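Local coordinates for DUF2235 domain-containing protein (Pseudomonas aeruginosa, PDB 4O5P) that probably hydrolyses membrane phospholipids as a type VI secretion effector of the alpha/beta-hydrolase clan, at residues G358-P363 with F689-N694. Numbering follows the deposited sequence.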
loop_
_atom_site.group_PDB
_atom_site.type_symbol
_atom_site.label_atom_id
_atom_site.label_comp_id
_atom_site.label_asym_id
_atom_site.label_seq_id
_atom_site.Cartn_x
_atom_site.Cartn_y
_atom_site.Cartn_z
ATOM N N GLY A 358 -23.995 -14.215 -1.967
ATOM C CA GLY A 358 -22.652 -14.706 -1.738
ATOM C C GLY A 358 -22.075 -14.956 -3.120
ATOM O O GLY A 358 -20.857 -14.957 -3.318
ATOM N N ARG A 359 -22.979 -15.142 -4.082
ATOM C CA ARG A 359 -22.637 -15.500 -5.459
ATOM C C ARG A 359 -22.377 -14.294 -6.360
ATOM O O ARG A 359 -23.109 -13.296 -6.322
ATOM C CB ARG A 359 -23.756 -16.353 -6.062
ATOM C CG ARG A 359 -23.470 -16.862 -7.473
ATOM C CD ARG A 359 -24.340 -18.071 -7.823
ATOM N NE ARG A 359 -25.656 -17.701 -8.348
ATOM C CZ ARG A 359 -26.731 -18.481 -8.277
ATOM N NH1 ARG A 359 -26.655 -19.668 -7.690
ATOM N NH2 ARG A 359 -27.888 -18.076 -8.780
ATOM N N ARG A 360 -21.338 -14.396 -7.182
ATOM C CA ARG A 360 -21.008 -13.331 -8.122
ATOM C C ARG A 360 -21.776 -13.465 -9.425
ATOM O O ARG A 360 -21.893 -14.554 -9.992
ATOM C CB ARG A 360 -19.500 -13.290 -8.400
ATOM C CG ARG A 360 -18.683 -12.619 -7.299
ATOM C CD ARG A 360 -17.236 -13.120 -7.306
ATOM N NE ARG A 360 -16.449 -12.453 -6.277
ATOM C CZ ARG A 360 -16.061 -13.024 -5.142
ATOM N NH1 ARG A 360 -16.395 -14.279 -4.872
ATOM N NH2 ARG A 360 -15.360 -12.330 -4.258
ATOM N N THR A 361 -22.298 -12.343 -9.900
ATOM C CA THR A 361 -23.025 -12.315 -11.160
ATOM C C THR A 361 -22.619 -11.076 -11.939
ATOM O O THR A 361 -22.378 -10.012 -11.353
ATOM C CB THR A 361 -24.550 -12.306 -10.923
ATOM O OG1 THR A 361 -24.935 -13.512 -10.249
ATOM C CG2 THR A 361 -25.292 -12.223 -12.228
ATOM N N GLY A 362 -22.553 -11.208 -13.260
ATOM C CA GLY A 362 -22.295 -10.075 -14.128
ATOM C C GLY A 362 -20.814 -9.849 -14.360
ATOM O O GLY A 362 -19.964 -10.566 -13.822
ATOM N N PRO A 363 -20.493 -8.838 -15.168
ATOM C CA PRO A 363 -19.094 -8.531 -15.483
ATOM C C PRO A 363 -18.417 -7.838 -14.310
ATOM O O PRO A 363 -19.089 -7.383 -13.370
ATOM C CB PRO A 363 -19.217 -7.553 -16.651
ATOM C CG PRO A 363 -20.527 -6.843 -16.404
ATOM C CD PRO A 363 -21.436 -7.891 -15.797
ATOM N N PHE A 689 -8.774 -7.778 -9.315
ATOM C CA PHE A 689 -10.077 -7.122 -9.281
ATOM C C PHE A 689 -10.931 -8.017 -8.394
ATOM O O PHE A 689 -11.605 -8.936 -8.884
ATOM C CB PHE A 689 -10.710 -6.998 -10.672
ATOM C CG PHE A 689 -9.777 -6.506 -11.745
ATOM C CD1 PHE A 689 -8.977 -7.400 -12.457
ATOM C CD2 PHE A 689 -9.741 -5.162 -12.090
ATOM C CE1 PHE A 689 -8.131 -6.941 -13.463
ATOM C CE2 PHE A 689 -8.896 -4.704 -13.091
ATOM C CZ PHE A 689 -8.091 -5.591 -13.769
ATOM N N ASP A 690 -10.864 -7.771 -7.087
ATOM C CA ASP A 690 -11.483 -8.655 -6.103
ATOM C C ASP A 690 -10.924 -10.072 -6.224
ATOM O O ASP A 690 -9.747 -10.287 -5.958
ATOM C CB ASP A 690 -13.007 -8.621 -6.230
ATOM C CG ASP A 690 -13.715 -9.393 -5.121
ATOM O OD1 ASP A 690 -13.075 -9.808 -4.122
ATOM O OD2 ASP A 690 -14.944 -9.560 -5.248
ATOM N N ASN A 691 -11.750 -11.035 -6.615
ATOM C CA ASN A 691 -11.294 -12.413 -6.706
ATOM C C ASN A 691 -10.553 -12.697 -8.006
ATOM O O ASN A 691 -9.880 -13.712 -8.119
ATOM C CB ASN A 691 -12.469 -13.394 -6.554
ATOM C CG ASN A 691 -13.502 -13.238 -7.657
ATOM O OD1 ASN A 691 -13.854 -12.122 -8.029
ATOM N ND2 ASN A 691 -13.982 -14.359 -8.192
ATOM N N GLU A 692 -10.685 -11.800 -8.980
ATOM C CA GLU A 692 -10.103 -12.032 -10.306
ATOM C C GLU A 692 -8.760 -11.320 -10.458
ATOM O O GLU A 692 -8.453 -10.395 -9.701
ATOM C CB GLU A 692 -11.072 -11.544 -11.398
ATOM C CG GLU A 692 -12.485 -12.100 -11.264
ATOM C CD GLU A 692 -13.384 -11.700 -12.416
ATOM O OE1 GLU A 692 -13.506 -10.491 -12.710
ATOM O OE2 GLU A 692 -13.965 -12.611 -13.043
ATOM N N SER A 693 -7.966 -11.740 -11.444
ATOM C CA SER A 693 -6.693 -11.092 -11.723
ATOM C C SER A 693 -6.520 -10.924 -13.236
ATOM O O SER A 693 -7.208 -11.590 -14.026
ATOM C CB SER A 693 -5.527 -11.908 -11.122
ATOM O OG SER A 693 -5.620 -13.273 -11.504
ATOM N N ASN A 694 -5.609 -10.042 -13.649
ATOM C CA ASN A 694 -5.376 -9.829 -15.081
ATOM C C ASN A 694 -4.493 -10.878 -15.734
ATOM O O ASN A 694 -4.436 -10.970 -16.957
ATOM C CB ASN A 694 -4.816 -8.422 -15.363
ATOM C CG ASN A 694 -3.438 -8.188 -14.731
ATOM O OD1 ASN A 694 -3.046 -8.859 -13.765
ATOM N ND2 ASN A 694 -2.703 -7.217 -15.269
HETATM O O HOH W 1 -15.646 -10.001 -7.883
#
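R360 reaches across to the type II' beta turn formed by F689 to E692, and its guanidinium meets the two corner residues of that turn, D690 and N691, in different ways: one at its edge, the other over a face. The turn is the hairpin bend between strands 687-689 and 692-693, closed by the backbone bonds F689 N to E692 O (2.7 Å) and E692 N to F689 O. It offers a worked example of how a hairpin tip can present two neighbouring polar side chains to a single arginine.

The tight part is a salt bridge with a stack beside it. R360 NH2 donates to D690 OD2 at 3.0 Å, nearly straight at 165° and within the guanidinium plane, although the carboxylate is steeply turned from the guanidinium and OD2 accepts the bond from above its own plane; NE adds a weak second bond to the same oxygen. The N691 amide lies over one guanidinium face, its plane 24° from the arginine's, with CG 3.3 Å above that plane and displaced toward the rim. An extended chain from CG to NE carries the R360 head this far, while N691 holds CG between its backbone N and carbonyl carbon (chi1 62°), which brings the amide over the guanidinium. Both turn residues have further partners, D690 OD2 in R307 and N691 ND2 in D781, so the anionic oxygen is shared between two arginines.

Away from this cluster the contact is loose: R360 alone bridges from loop 358-363, and even the closest CA atoms, those of R360 and N691, stand 9.9 Å apart. The contact ties this catalytic-domain loop to a C-terminal-domain hairpin whose strand 687-689 also pairs in parallel with strand 346-353. Within the polar cluster, a water accepts from R360 NE and donates to D690 OD2 and N691 OD1.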